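Local coordinates for protein phosphoribulokinase (Rhodobacter sphaeroides, PDB 1A7J) that catalyses the ATP-dependent phosphorylation of D-ribulose 5-phosphate to D-ribulose 1,5-bisphosphate, a step of the Calvin cycle, at residues Val37-Asp42 against His126-Glu131; His5-Val10 against Arg82-Tyr87; Phe206-Val211 against Asp227-Val232. All blocks are in the same frame, centred on the assembly; numbering follows the deposited sequence.

Contact 1: Val37-Asp42 against His126-Glu131; sequences VSIEGD and HLLFYE
Val37 and Ile39 exchange backbone hydrogen bonds with Leu127, Phe129 and Glu131, joining Val37-Asp42 to His126-Glu131 as parallel strands at 18°, the edge of the P-loop kinase sheet. Each uses both N and O: Val37 N gives to Leu127 O and Phe129 N to Val37 O, then Ile39 N to Phe129 O (2.8 Å) and Glu131 N to Ile39 O. A fifth bond, Gly41 N to Glu131 O at 2.8 Å, carries the ladder one step past strand 37-40.

Apolar packing fills the face holding Val37, Ile39, Leu128 and Tyr130. With CG anti to its backbone N (chi1 161°), Leu128 swings CD1 to 3.7 Å from Ile39 CG1 and 3.9 Å from Val37 CG2. Ile39 CG2 lies 3.5 Å from Tyr130 CD2, and Gly41 CA approaches the same ring obliquely.

On the other face Ser38 CB meets the edge of the Phe129 ring, which also packs on Phe25 of helix 21-32. Glu131 OE2 makes a weak hydrogen bond to Ser19, a predicted ATP-binding residue.

One face is thus mainly apolar; the other carries Ser38, Phe129 and, at its C-terminal end, acidic Glu40 and Glu131, while the Gly41 bond anchors the main chain just before catalytic-site Asp42.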
ATOM      1  N   VAL A  37      -8.093  -9.153  11.223  1.00 27.96           N
ATOM      2  CA  VAL A  37      -8.965  -8.131  10.668  1.00 29.26           C
ATOM      3  C   VAL A  37      -8.182  -7.247   9.709  1.00 29.17           C
ATOM      4  O   VAL A  37      -6.973  -7.141   9.814  1.00 30.08           O
ATOM      5  CB  VAL A  37      -9.589  -7.240  11.765  1.00 31.70           C
ATOM      6  CG1 VAL A  37     -10.384  -8.083  12.739  1.00 29.28           C
ATOM      7  CG2 VAL A  37      -8.517  -6.463  12.490  1.00 30.13           C
ATOM      8  N   SER A  38      -8.861  -6.599   8.779  1.00 28.73           N
ATOM      9  CA  SER A  38      -8.146  -5.836   7.782  1.00 28.11           C
ATOM     10  C   SER A  38      -8.847  -4.539   7.416  1.00 30.74           C
ATOM     11  O   SER A  38      -9.996  -4.319   7.796  1.00 36.85           O
ATOM     12  CB  SER A  38      -7.925  -6.697   6.537  1.00 25.77           C
ATOM     13  OG  SER A  38      -9.135  -6.937   5.841  1.00 23.77           O
ATOM     14  N   ILE A  39      -8.056  -3.610   6.885  1.00 27.41           N
ATOM     15  CA  ILE A  39      -8.508  -2.323   6.391  1.00 25.99           C
ATOM     16  C   ILE A  39      -8.009  -2.178   4.952  1.00 29.80           C
ATOM     17  O   ILE A  39      -6.838  -2.454   4.672  1.00 27.11           O
ATOM     18  CB  ILE A  39      -7.919  -1.180   7.244  1.00 28.25           C
ATOM     19  CG1 ILE A  39      -8.548  -1.170   8.644  1.00 25.91           C
ATOM     20  CG2 ILE A  39      -8.146   0.159   6.574  1.00 28.52           C
ATOM     21  CD1 ILE A  39      -7.998  -0.063   9.534  1.00 12.97           C
ATOM     22  N   GLU A  40      -8.958  -2.006   4.032  1.00 35.63           N
ATOM     23  CA  GLU A  40      -8.692  -1.546   2.671  1.00 40.44           C
ATOM     24  C   GLU A  40      -8.502  -0.026   2.666  1.00 41.29           C
ATOM     25  O   GLU A  40      -9.420   0.717   3.015  1.00 44.46           O
ATOM     26  CB  GLU A  40      -9.872  -1.879   1.768  1.00 48.88           C
ATOM     27  CG  GLU A  40      -9.854  -3.251   1.142  1.00 66.30           C
ATOM     28  CD  GLU A  40     -10.689  -3.286  -0.121  1.00 78.57           C
ATOM     29  OE1 GLU A  40     -11.935  -3.214  -0.015  1.00 82.79           O
ATOM     30  OE2 GLU A  40     -10.094  -3.256  -1.224  1.00 89.29           O
ATOM     31  N   GLY A  41      -7.369   0.431   2.138  1.00 33.32           N
ATOM     32  CA  GLY A  41      -7.014   1.831   2.237  1.00 27.19           C
ATOM     33  C   GLY A  41      -8.001   2.760   1.569  1.00 26.37           C
ATOM     34  O   GLY A  41      -8.057   3.930   1.904  1.00 25.84           O
ATOM     35  N   ASP A  42      -8.811   2.238   0.658  1.00 29.77           N
ATOM     36  CA  ASP A  42      -9.813   3.059  -0.017  1.00 37.33           C
ATOM     37  C   ASP A  42     -10.850   3.538   0.979  1.00 36.02           C
ATOM     38  O   ASP A  42     -11.363   4.646   0.871  1.00 40.72           O
ATOM     39  CB  ASP A  42     -10.514   2.265  -1.118  1.00 42.46           C
ATOM     40  CG  ASP A  42      -9.559   1.776  -2.183  1.00 46.42           C
ATOM     41  OD1 ASP A  42      -9.130   2.602  -3.016  1.00 42.55           O
ATOM     42  OD2 ASP A  42      -9.242   0.564  -2.189  1.00 56.42           O
ATOM     43  N   HIS A 126      -5.729 -11.460  16.176  1.00 38.64           N
ATOM     44  CA  HIS A 126      -4.308 -11.563  16.492  1.00 36.63           C
ATOM     45  C   HIS A 126      -3.560 -10.316  16.003  1.00 30.55           C
ATOM     46  O   HIS A 126      -2.531  -9.944  16.564  1.00 31.13           O
ATOM     47  CB  HIS A 126      -3.711 -12.827  15.812  1.00 49.17           C
ATOM     48  CG  HIS A 126      -3.812 -14.102  16.633  1.00 55.17           C
ATOM     49  ND1 HIS A 126      -4.787 -15.068  16.399  1.00 59.37           N
ATOM     50  CD2 HIS A 126      -3.137 -14.512  17.748  1.00 55.16           C
ATOM     51  CE1 HIS A 126      -4.726 -15.997  17.354  1.00 61.66           C
ATOM     52  NE2 HIS A 126      -3.734 -15.685  18.186  1.00 56.69           N
ATOM     53  N   LEU A 127      -4.002  -9.772  14.872  1.00 26.18           N
ATOM     54  CA  LEU A 127      -3.441  -8.538  14.332  1.00 26.52           C
ATOM     55  C   LEU A 127      -4.399  -7.837  13.398  1.00 28.19           C
ATOM     56  O   LEU A 127      -5.388  -8.420  12.949  1.00 23.32           O
ATOM     57  CB  LEU A 127      -2.144  -8.810  13.593  1.00 26.28           C
ATOM     58  CG  LEU A 127      -2.187  -9.912  12.548  1.00 32.30           C
ATOM     59  CD1 LEU A 127      -2.429  -9.341  11.163  1.00 34.49           C
ATOM     60  CD2 LEU A 127      -0.867 -10.650  12.596  1.00 33.41           C
ATOM     61  N   LEU A 128      -4.171  -6.544  13.208  1.00 30.77           N
ATOM     62  CA  LEU A 128      -4.852  -5.797  12.158  1.00 35.58           C
ATOM     63  C   LEU A 128      -3.913  -5.752  10.965  1.00 35.33           C
ATOM     64  O   LEU A 128      -2.705  -5.882  11.127  1.00 36.06           O
ATOM     65  CB  LEU A 128      -5.190  -4.368  12.639  1.00 38.56           C
ATOM     66  CG  LEU A 128      -5.507  -3.191  11.692  1.00 35.98           C
ATOM     67  CD1 LEU A 128      -6.742  -3.461  10.843  1.00 37.95           C
ATOM     68  CD2 LEU A 128      -5.723  -1.941  12.511  1.00 31.49           C
ATOM     69  N   PHE A 129      -4.495  -5.707   9.771  1.00 33.27           N
ATOM     70  CA  PHE A 129      -3.741  -5.609   8.533  1.00 25.96           C
ATOM     71  C   PHE A 129      -4.274  -4.447   7.726  1.00 26.10           C
ATOM     72  O   PHE A 129      -5.460  -4.389   7.446  1.00 33.73           O
ATOM     73  CB  PHE A 129      -3.910  -6.880   7.720  1.00 28.23           C
ATOM     74  CG  PHE A 129      -3.188  -6.861   6.404  1.00 27.88           C
ATOM     75  CD1 PHE A 129      -1.796  -6.864   6.370  1.00 31.30           C
ATOM     76  CD2 PHE A 129      -3.897  -6.908   5.206  1.00 25.01           C
ATOM     77  CE1 PHE A 129      -1.108  -6.919   5.160  1.00 34.18           C
ATOM     78  CE2 PHE A 129      -3.226  -6.964   3.994  1.00 26.08           C
ATOM     79  CZ  PHE A 129      -1.827  -6.970   3.968  1.00 22.00           C
ATOM     80  N   TYR A 130      -3.386  -3.571   7.280  1.00 17.63           N
ATOM     81  CA  TYR A 130      -3.773  -2.446   6.438  1.00 15.34           C
ATOM     82  C   TYR A 130      -3.042  -2.547   5.087  1.00 19.80           C
ATOM     83  O   TYR A 130      -1.860  -2.888   5.048  1.00 20.52           O
ATOM     84  CB  TYR A 130      -3.394  -1.143   7.146  1.00 12.49           C
ATOM     85  CG  TYR A 130      -3.558   0.088   6.308  1.00 15.28           C
ATOM     86  CD1 TYR A 130      -2.546   0.513   5.454  1.00 18.45           C
ATOM     87  CD2 TYR A 130      -4.740   0.819   6.340  1.00 23.65           C
ATOM     88  CE1 TYR A 130      -2.705   1.621   4.646  1.00 16.06           C
ATOM     89  CE2 TYR A 130      -4.919   1.945   5.528  1.00 21.00           C
ATOM     90  CZ  TYR A 130      -3.893   2.333   4.690  1.00 22.53           C
ATOM     91  OH  TYR A 130      -4.031   3.461   3.912  1.00 32.14           O
ATOM     92  N   GLU A 131      -3.755  -2.315   3.984  1.00 19.86           N
ATOM     93  CA  GLU A 131      -3.132  -2.119   2.666  1.00 19.28           C
ATOM     94  C   GLU A 131      -3.612  -0.801   2.013  1.00 20.29           C
ATOM     95  O   GLU A 131      -4.821  -0.618   1.780  1.00 20.99           O
ATOM     96  CB  GLU A 131      -3.447  -3.316   1.746  1.00 20.85           C
ATOM     97  CG  GLU A 131      -2.821  -3.244   0.324  1.00 31.35           C
ATOM     98  CD  GLU A 131      -3.040  -4.505  -0.526  1.00 38.22           C
ATOM     99  OE1 GLU A 131      -4.078  -5.184  -0.340  1.00 46.95           O
ATOM    100  OE2 GLU A 131      -2.176  -4.808  -1.387  1.00 38.81           O
TER
HETATM  101  O   HOH W   1      -6.075   4.767   3.866  1.00 26.46           O

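Contact 2: His5-Val10 against Arg82-Tyr87; sequences HPIISV and RVFREY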
ATOM      1  N   HIS A   5      -1.210  -6.265  20.317  1.00 37.76           N
ATOM      2  CA  HIS A   5      -2.236  -6.236  19.291  1.00 39.77           C
ATOM      3  C   HIS A   5      -1.583  -5.764  18.006  1.00 40.18           C
ATOM      4  O   HIS A   5      -1.909  -4.685  17.506  1.00 48.52           O
ATOM      5  CB  HIS A   5      -3.333  -5.242  19.658  1.00 48.47           C
ATOM      6  CG  HIS A   5      -4.226  -5.695  20.765  1.00 55.54           C
ATOM      7  ND1 HIS A   5      -4.109  -5.217  22.052  1.00 56.91           N
ATOM      8  CD2 HIS A   5      -5.288  -6.530  20.768  1.00 56.21           C
ATOM      9  CE1 HIS A   5      -5.061  -5.737  22.800  1.00 57.86           C
ATOM     10  NE2 HIS A   5      -5.790  -6.537  22.044  1.00 59.38           N
ATOM     11  N   PRO A   6      -0.590  -6.509  17.492  1.00 37.72           N
ATOM     12  CA  PRO A   6       0.208  -5.956  16.393  1.00 29.75           C
ATOM     13  C   PRO A   6      -0.597  -5.532  15.146  1.00 24.08           C
ATOM     14  O   PRO A   6      -1.623  -6.133  14.797  1.00 18.58           O
ATOM     15  CB  PRO A   6       1.216  -7.063  16.104  1.00 27.41           C
ATOM     16  CG  PRO A   6       0.517  -8.313  16.511  1.00 21.55           C
ATOM     17  CD  PRO A   6      -0.327  -7.950  17.690  1.00 30.26           C
ATOM     18  N   ILE A   7      -0.233  -4.364  14.629  1.00 20.61           N
ATOM     19  CA  ILE A   7      -0.742  -3.889  13.354  1.00 20.62           C
ATOM     20  C   ILE A   7       0.375  -3.978  12.314  1.00 21.56           C
ATOM     21  O   ILE A   7       1.473  -3.493  12.554  1.00 22.65           O
ATOM     22  CB  ILE A   7      -1.199  -2.440  13.459  1.00 16.87           C
ATOM     23  CG1 ILE A   7      -1.872  -2.204  14.797  1.00 18.74           C
ATOM     24  CG2 ILE A   7      -2.207  -2.145  12.404  1.00 17.89           C
ATOM     25  CD1 ILE A   7      -2.056  -0.746  15.111  1.00 19.86           C
ATOM     26  N   ILE A   8       0.111  -4.691  11.216  1.00 24.33           N
ATOM     27  CA  ILE A   8       0.979  -4.764  10.025  1.00 18.49           C
ATOM     28  C   ILE A   8       0.468  -3.815   8.943  1.00 20.15           C
ATOM     29  O   ILE A   8      -0.714  -3.834   8.607  1.00 22.07           O
ATOM     30  CB  ILE A   8       0.983  -6.189   9.435  1.00 17.06           C
ATOM     31  CG1 ILE A   8       1.650  -7.142  10.420  1.00 11.57           C
ATOM     32  CG2 ILE A   8       1.723  -6.212   8.079  1.00 16.41           C
ATOM     33  CD1 ILE A   8       1.454  -8.563  10.064  1.00 14.78           C
ATOM     34  N   SER A   9       1.379  -3.085   8.309  1.00 23.96           N
ATOM     35  CA  SER A   9       1.005  -1.962   7.450  1.00 13.36           C
ATOM     36  C   SER A   9       1.809  -1.939   6.159  1.00 16.77           C
ATOM     37  O   SER A   9       3.002  -1.628   6.177  1.00 18.43           O
ATOM     38  CB  SER A   9       1.220  -0.657   8.213  1.00 15.69           C
ATOM     39  OG  SER A   9       0.808   0.472   7.468  1.00 24.69           O
ATOM     40  N   VAL A  10       1.132  -2.252   5.048  1.00 16.19           N
ATOM     41  CA  VAL A  10       1.679  -2.216   3.688  1.00 11.31           C
ATOM     42  C   VAL A  10       1.287  -0.908   2.991  1.00 10.97           C
ATOM     43  O   VAL A  10       0.109  -0.596   2.853  1.00 12.34           O
ATOM     44  CB  VAL A  10       1.112  -3.389   2.862  1.00  6.21           C
ATOM     45  CG1 VAL A  10       1.720  -3.410   1.490  1.00  8.04           C
ATOM     46  CG2 VAL A  10       1.342  -4.714   3.582  1.00  2.00           C
ATOM     47  N   ARG A  82      -6.777   7.172  14.485  1.00 27.20           N
ATOM     48  CA  ARG A  82      -7.520   6.863  15.698  1.00 22.31           C
ATOM     49  C   ARG A  82      -7.719   5.388  15.771  1.00 23.85           C
ATOM     50  O   ARG A  82      -7.449   4.798  16.806  1.00 25.73           O
ATOM     51  CB  ARG A  82      -8.850   7.546  15.729  1.00 15.66           C
ATOM     52  N   VAL A  83      -8.032   4.773  14.630  1.00 21.89           N
ATOM     53  CA  VAL A  83      -8.302   3.332  14.585  1.00 23.25           C
ATOM     54  C   VAL A  83      -7.060   2.478  14.835  1.00 24.85           C
ATOM     55  O   VAL A  83      -7.129   1.456  15.518  1.00 26.30           O
ATOM     56  CB  VAL A  83      -8.934   2.911  13.258  1.00 24.23           C
ATOM     57  CG1 VAL A  83      -9.060   1.424  13.208  1.00 23.81           C
ATOM     58  CG2 VAL A  83     -10.312   3.502  13.139  1.00 25.79           C
ATOM     59  N   PHE A  84      -5.923   2.915  14.310  1.00 26.55           N
ATOM     60  CA  PHE A  84      -4.665   2.250  14.587  1.00 29.40           C
ATOM     61  C   PHE A  84      -4.335   2.365  16.069  1.00 36.98           C
ATOM     62  O   PHE A  84      -3.927   1.387  16.690  1.00 36.11           O
ATOM     63  CB  PHE A  84      -3.553   2.880  13.760  1.00 30.16           C
ATOM     64  CG  PHE A  84      -3.394   2.279  12.397  1.00 27.43           C
ATOM     65  CD1 PHE A  84      -4.397   1.502  11.843  1.00 22.74           C
ATOM     66  CD2 PHE A  84      -2.184   2.389  11.722  1.00 23.95           C
ATOM     67  CE1 PHE A  84      -4.185   0.819  10.649  1.00 28.77           C
ATOM     68  CE2 PHE A  84      -1.972   1.721  10.534  1.00 20.69           C
ATOM     69  CZ  PHE A  84      -2.966   0.926   9.998  1.00 21.40           C
ATOM     70  N   ARG A  85      -4.571   3.551  16.636  1.00 45.80           N
ATOM     71  CA  ARG A  85      -4.517   3.806  18.087  1.00 50.98           C
ATOM     72  C   ARG A  85      -5.393   2.830  18.884  1.00 50.50           C
ATOM     73  O   ARG A  85      -4.963   2.264  19.887  1.00 50.26           O
ATOM     74  CB  ARG A  85      -4.989   5.239  18.375  1.00 54.40           C
ATOM     75  CG  ARG A  85      -4.175   6.019  19.394  1.00 61.89           C
ATOM     76  CD  ARG A  85      -3.896   7.443  18.900  1.00 73.55           C
ATOM     77  NE  ARG A  85      -4.710   8.461  19.566  1.00 84.77           N
ATOM     78  CZ  ARG A  85      -5.677   9.167  18.977  1.00 88.79           C
ATOM     79  NH1 ARG A  85      -6.233   8.738  17.852  1.00 88.33           N
ATOM     80  NH2 ARG A  85      -6.204  10.216  19.599  1.00 92.16           N
ATOM     81  N   GLU A  86      -6.620   2.630  18.414  1.00 49.02           N
ATOM     82  CA  GLU A  86      -7.615   1.823  19.111  1.00 47.69           C
ATOM     83  C   GLU A  86      -7.336   0.332  19.032  1.00 46.19           C
ATOM     84  O   GLU A  86      -7.550  -0.391  19.997  1.00 46.47           O
ATOM     85  CB  GLU A  86      -9.002   2.099  18.544  1.00 50.59           C
ATOM     86  CG  GLU A  86     -10.091   2.090  19.568  1.00 46.93           C
ATOM     87  CD  GLU A  86     -11.172   3.079  19.241  1.00 53.40           C
ATOM     88  OE1 GLU A  86     -11.025   4.274  19.625  1.00 53.26           O
ATOM     89  OE2 GLU A  86     -12.166   2.652  18.602  1.00 50.82           O
ATOM     90  N   TYR A  87      -6.886  -0.143  17.876  1.00 42.52           N
ATOM     91  CA  TYR A  87      -6.511  -1.543  17.762  1.00 38.42           C
ATOM     92  C   TYR A  87      -5.416  -1.884  18.753  1.00 32.37           C
ATOM     93  O   TYR A  87      -5.559  -2.806  19.539  1.00 31.33           O
ATOM     94  CB  TYR A  87      -6.024  -1.867  16.366  1.00 40.68           C
ATOM     95  CG  TYR A  87      -5.971  -3.344  16.139  1.00 37.11           C
ATOM     96  CD1 TYR A  87      -7.116  -4.038  15.803  1.00 39.25           C
ATOM     97  CD2 TYR A  87      -4.816  -4.070  16.399  1.00 36.09           C
ATOM     98  CE1 TYR A  87      -7.121  -5.413  15.727  1.00 39.00           C
ATOM     99  CE2 TYR A  87      -4.809  -5.453  16.328  1.00 37.29           C
ATOM    100  CZ  TYR A  87      -5.967  -6.115  15.988  1.00 40.62           C
ATOM    101  OH  TYR A  87      -5.977  -7.482  15.859  1.00 53.08           O
TER
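Ile7 and His5 meet the helix at Phe84 and Tyr87, one turn apart, and the packing is close round Ile7 and Tyr87. The two branches of Ile7 part company: CG2, anti to the backbone N, sits over one face of the Phe84 ring, a CH-pi contact 4.1 Å from the centroid and 16° off the normal. CD1 reaches instead toward the helix backbone, 3.2 Å from Phe84 O, a close approach. Ile7 CG1 adds a contact with Tyr87 CD2 at 3.8 Å, the two side chains running alongside one another with opposed headings.

Tyr87 is used on both face and edge. Its ring edge, at CD2, lies 3.2 Å from His5 O, with the carbonyl oxygen in the ring plane. The imidazole of His5 turns its own edge to the Tyr87 face, a T-shaped pair with planes at 84° and centroids 5.8 Å apart. No hydrogen bond links the two segments.

The contact thins toward Ser9, whose OG is 4.3 Å from Phe84 CE2, at the ring edge, and is hydrogen-bonded to Gly135 O. On the solvent side His5 is partly exposed and has a weak bond from ND1 to Gly88 O, while Arg85 and Glu86 point off the outer side of the helix, Arg85 poorly ordered.

In this P-loop kinase core, similar in fold to adenylate kinase, helix 77-90 thus lies against one face of the central sheet: Phe84 and Tyr87 also rest on Leu128 of strand 127-132, and they reach Ile39 and Val37, respectively, of strand 36-40.

Contact 3: Phe206-Val211 against Asp227-Val232; sequences FQRVPV and DESVVV
Arg208 rises on the face of Val231 and bends toward Ser229. Its CB only starts the chain off on that face; CG, anti to the backbone N (chi1 -175°), comes to 4.1 Å from Ser229 OG. Bends about both CB-CG and CG-CD let CD carry the chain over, and NE bonds to Ser229 OG at 3.2 Å and 163°, the oxygen tilted 21° from the guanidinium plane. CZ and NH2 lie 3.9 and 3.7 Å from Ser229 OG, while Val231 CG2 lies over one face of the guanidinium, toward its rim. Ser229 OG is also hydrogen-bonded to Ala226 O, linking the arginine to the end of the loop that leads into strand 229-235. Thr20, a predicted ATP-binding residue, is near Arg208.

Beneath, Gln207-Val232 and Val209-Val230 are antiparallel hydrogen-bonded pairs, and Val211 N to Glu228 O (2.8 Å) continues the ladder. On the opposite face Val209 CG2 meets Val232 CG2 at 3.8 Å.

This antiparallel pair marks the change from parallel to antiparallel sheet. Strand 204-210 also bonds to parallel strand 150-156, and 229-235 to 260-264; helix 268-284 covers Phe206, Arg208 and Val231, and helix 158-168 packs on Arg208 and Pro210.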
ATOM      1  N   PHE A 206       9.688  -3.439  -0.873  1.00 11.73           N
ATOM      2  CA  PHE A 206       9.729  -4.220  -2.093  1.00  4.72           C
ATOM      3  C   PHE A 206       9.526  -3.261  -3.276  1.00 10.29           C
ATOM      4  O   PHE A 206       8.469  -2.669  -3.385  1.00 18.07           O
ATOM      5  CB  PHE A 206       8.597  -5.237  -2.036  1.00  3.96           C
ATOM      6  CG  PHE A 206       8.774  -6.298  -0.964  1.00  6.20           C
ATOM      7  CD1 PHE A 206       8.502  -6.017   0.368  1.00  7.46           C
ATOM      8  CD2 PHE A 206       9.174  -7.587  -1.299  1.00  6.51           C
ATOM      9  CE1 PHE A 206       8.624  -7.001   1.325  1.00  2.00           C
ATOM     10  CE2 PHE A 206       9.292  -8.562  -0.348  1.00  3.05           C
ATOM     11  CZ  PHE A 206       9.022  -8.268   0.961  1.00  3.18           C
ATOM     12  N   GLN A 207      10.525  -3.049  -4.131  1.00 12.35           N
ATOM     13  CA  GLN A 207      10.368  -2.084  -5.230  1.00  9.55           C
ATOM     14  C   GLN A 207      10.325  -2.748  -6.594  1.00  9.39           C
ATOM     15  O   GLN A 207      11.260  -3.423  -6.966  1.00 14.96           O
ATOM     16  CB  GLN A 207      11.493  -1.039  -5.224  1.00  9.58           C
ATOM     17  CG  GLN A 207      11.174   0.163  -6.110  1.00  6.52           C
ATOM     18  CD  GLN A 207      12.345   1.090  -6.312  1.00  8.85           C
ATOM     19  OE1 GLN A 207      13.491   0.712  -6.103  1.00 14.27           O
ATOM     20  NE2 GLN A 207      12.066   2.305  -6.739  1.00  8.41           N
ATOM     21  N   ARG A 208       9.230  -2.565  -7.322  1.00 10.69           N
ATOM     22  CA  ARG A 208       8.986  -3.259  -8.568  1.00  6.63           C
ATOM     23  C   ARG A 208       9.606  -2.476  -9.704  1.00  5.73           C
ATOM     24  O   ARG A 208       9.195  -1.364  -9.990  1.00 11.52           O
ATOM     25  CB  ARG A 208       7.482  -3.421  -8.774  1.00 18.03           C
ATOM     26  CG  ARG A 208       7.114  -4.233 -10.000  1.00 32.20           C
ATOM     27  CD  ARG A 208       6.056  -5.292  -9.692  1.00 46.65           C
ATOM     28  NE  ARG A 208       6.464  -6.624 -10.167  1.00 43.89           N
ATOM     29  CZ  ARG A 208       5.947  -7.774  -9.730  1.00 46.31           C
ATOM     30  NH1 ARG A 208       4.836  -7.782  -9.007  1.00 48.45           N
ATOM     31  NH2 ARG A 208       6.504  -8.924 -10.065  1.00 38.27           N
ATOM     32  N   VAL A 209      10.609  -3.056 -10.341  1.00  8.79           N
ATOM     33  CA  VAL A 209      11.407  -2.360 -11.345  1.00  9.51           C
ATOM     34  C   VAL A 209      11.305  -3.083 -12.685  1.00 15.06           C
ATOM     35  O   VAL A 209      11.796  -4.203 -12.796  1.00 25.25           O
ATOM     36  CB  VAL A 209      12.874  -2.400 -10.971  1.00  8.87           C
ATOM     37  CG1 VAL A 209      13.598  -1.290 -11.624  1.00  8.93           C
ATOM     38  CG2 VAL A 209      13.032  -2.359  -9.500  1.00 11.08           C
ATOM     39  N   PRO A 210      10.788  -2.436 -13.753  1.00 16.45           N
ATOM     40  CA  PRO A 210      10.675  -3.205 -14.984  1.00 11.51           C
ATOM     41  C   PRO A 210      12.010  -3.315 -15.665  1.00 10.51           C
ATOM     42  O   PRO A 210      12.713  -2.327 -15.834  1.00  7.33           O
ATOM     43  CB  PRO A 210       9.718  -2.385 -15.827  1.00  5.77           C
ATOM     44  CG  PRO A 210       8.974  -1.631 -14.895  1.00 11.63           C
ATOM     45  CD  PRO A 210       9.965  -1.232 -13.851  1.00 17.06           C
ATOM     46  N   VAL A 211      12.265  -4.467 -16.247  1.00 14.77           N
ATOM     47  CA  VAL A 211      13.474  -4.640 -16.990  1.00 12.75           C
ATOM     48  C   VAL A 211      13.075  -4.654 -18.465  1.00 13.35           C
ATOM     49  O   VAL A 211      13.725  -5.261 -19.317  1.00 17.41           O
ATOM     50  CB  VAL A 211      14.177  -5.912 -16.502  1.00 11.25           C
ATOM     51  CG1 VAL A 211      13.698  -7.116 -17.239  1.00 11.91           C
ATOM     52  CG2 VAL A 211      15.631  -5.750 -16.615  1.00 15.29           C
ATOM     53  N   ASP A 227       6.960 -11.052 -15.137  1.00 11.07           N
ATOM     54  CA  ASP A 227       8.133 -11.660 -15.718  1.00  5.81           C
ATOM     55  C   ASP A 227       9.086 -10.612 -16.255  1.00  9.74           C
ATOM     56  O   ASP A 227      10.301 -10.810 -16.247  1.00 13.42           O
ATOM     57  CB  ASP A 227       7.755 -12.632 -16.827  1.00 14.55           C
ATOM     58  CG  ASP A 227       8.944 -13.115 -17.594  1.00 13.72           C
ATOM     59  OD1 ASP A 227       9.725 -13.897 -17.032  1.00 18.21           O
ATOM     60  OD2 ASP A 227       9.158 -12.647 -18.727  1.00 26.28           O
ATOM     61  N   GLU A 228       8.544  -9.479 -16.672  1.00 12.16           N
ATOM     62  CA  GLU A 228       9.343  -8.440 -17.294  1.00  6.68           C
ATOM     63  C   GLU A 228       9.823  -7.421 -16.289  1.00  9.83           C
ATOM     64  O   GLU A 228      10.221  -6.333 -16.662  1.00 19.18           O
ATOM     65  CB  GLU A 228       8.533  -7.759 -18.400  1.00  7.41           C
ATOM     66  CG  GLU A 228       8.146  -8.730 -19.544  1.00 16.23           C
ATOM     67  CD  GLU A 228       7.029  -8.233 -20.421  1.00  9.59           C
ATOM     68  OE1 GLU A 228       6.139  -7.556 -19.912  1.00 11.80           O
ATOM     69  OE2 GLU A 228       7.014  -8.544 -21.618  1.00 17.47           O
ATOM     70  N   SER A 229       9.873  -7.785 -15.015  1.00 12.71           N
ATOM     71  CA  SER A 229      10.388  -6.873 -13.998  1.00 14.53           C
ATOM     72  C   SER A 229      11.218  -7.616 -12.952  1.00 17.96           C
ATOM     73  O   SER A 229      11.223  -8.852 -12.953  1.00 18.38           O
ATOM     74  CB  SER A 229       9.222  -6.157 -13.323  1.00 15.90           C
ATOM     75  OG  SER A 229       8.290  -7.075 -12.786  1.00 19.80           O
ATOM     76  N   VAL A 230      12.042  -6.886 -12.182  1.00 16.77           N
ATOM     77  CA  VAL A 230      12.623  -7.414 -10.930  1.00  9.79           C
ATOM     78  C   VAL A 230      12.148  -6.621  -9.736  1.00  8.47           C
ATOM     79  O   VAL A 230      11.726  -5.476  -9.872  1.00 18.74           O
ATOM     80  CB  VAL A 230      14.187  -7.390 -10.875  1.00 10.21           C
ATOM     81  CG1 VAL A 230      14.784  -8.338 -11.881  1.00  7.04           C
ATOM     82  CG2 VAL A 230      14.695  -5.988 -11.078  1.00 16.66           C
ATOM     83  N   VAL A 231      12.261  -7.226  -8.564  1.00  7.68           N
ATOM     84  CA  VAL A 231      11.882  -6.590  -7.318  1.00  5.52           C
ATOM     85  C   VAL A 231      13.101  -6.504  -6.432  1.00  7.21           C
ATOM     86  O   VAL A 231      13.838  -7.474  -6.284  1.00 11.51           O
ATOM     87  CB  VAL A 231      10.784  -7.386  -6.584  1.00  3.70           C
ATOM     88  CG1 VAL A 231      10.356  -6.652  -5.354  1.00  2.43           C
ATOM     89  CG2 VAL A 231       9.588  -7.592  -7.483  1.00  7.48           C
ATOM     90  N   VAL A 232      13.396  -5.291  -5.997  1.00 10.28           N
ATOM     91  CA  VAL A 232      14.447  -5.040  -5.022  1.00 10.81           C
ATOM     92  C   VAL A 232      13.803  -5.121  -3.651  1.00 12.28           C
ATOM     93  O   VAL A 232      12.833  -4.417  -3.390  1.00 17.21           O
ATOM     94  CB  VAL A 232      15.007  -3.617  -5.181  1.00  5.23           C
ATOM     95  CG1 VAL A 232      16.174  -3.422  -4.305  1.00  2.00           C
ATOM     96  CG2 VAL A 232      15.373  -3.356  -6.639  1.00  5.57           C
TER

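In the fold
From the N terminus, strand 7-11 enters the middle of the sheet, and Val37-Asp42 follows two strands away at its edge. Helix 77-90 then returns to Ile7, closing contact 2, before strand 127-132 slips between 7-11 and 36-40 and closes contact 1. The two closures therefore cross, and they touch: Leu128 N and Tyr130 N lie near Pro6 O and Ile8 O, probable hydrogen bonds. Contact 3 comes later, in series, its strands joined by a connection of some fifteen residues with neither helix nor strand. Its centre lies about 25 Å from that of contact 1, on the opposite side of the chain's centre; strand 150-156 bridges the interval, making one continuous sheet.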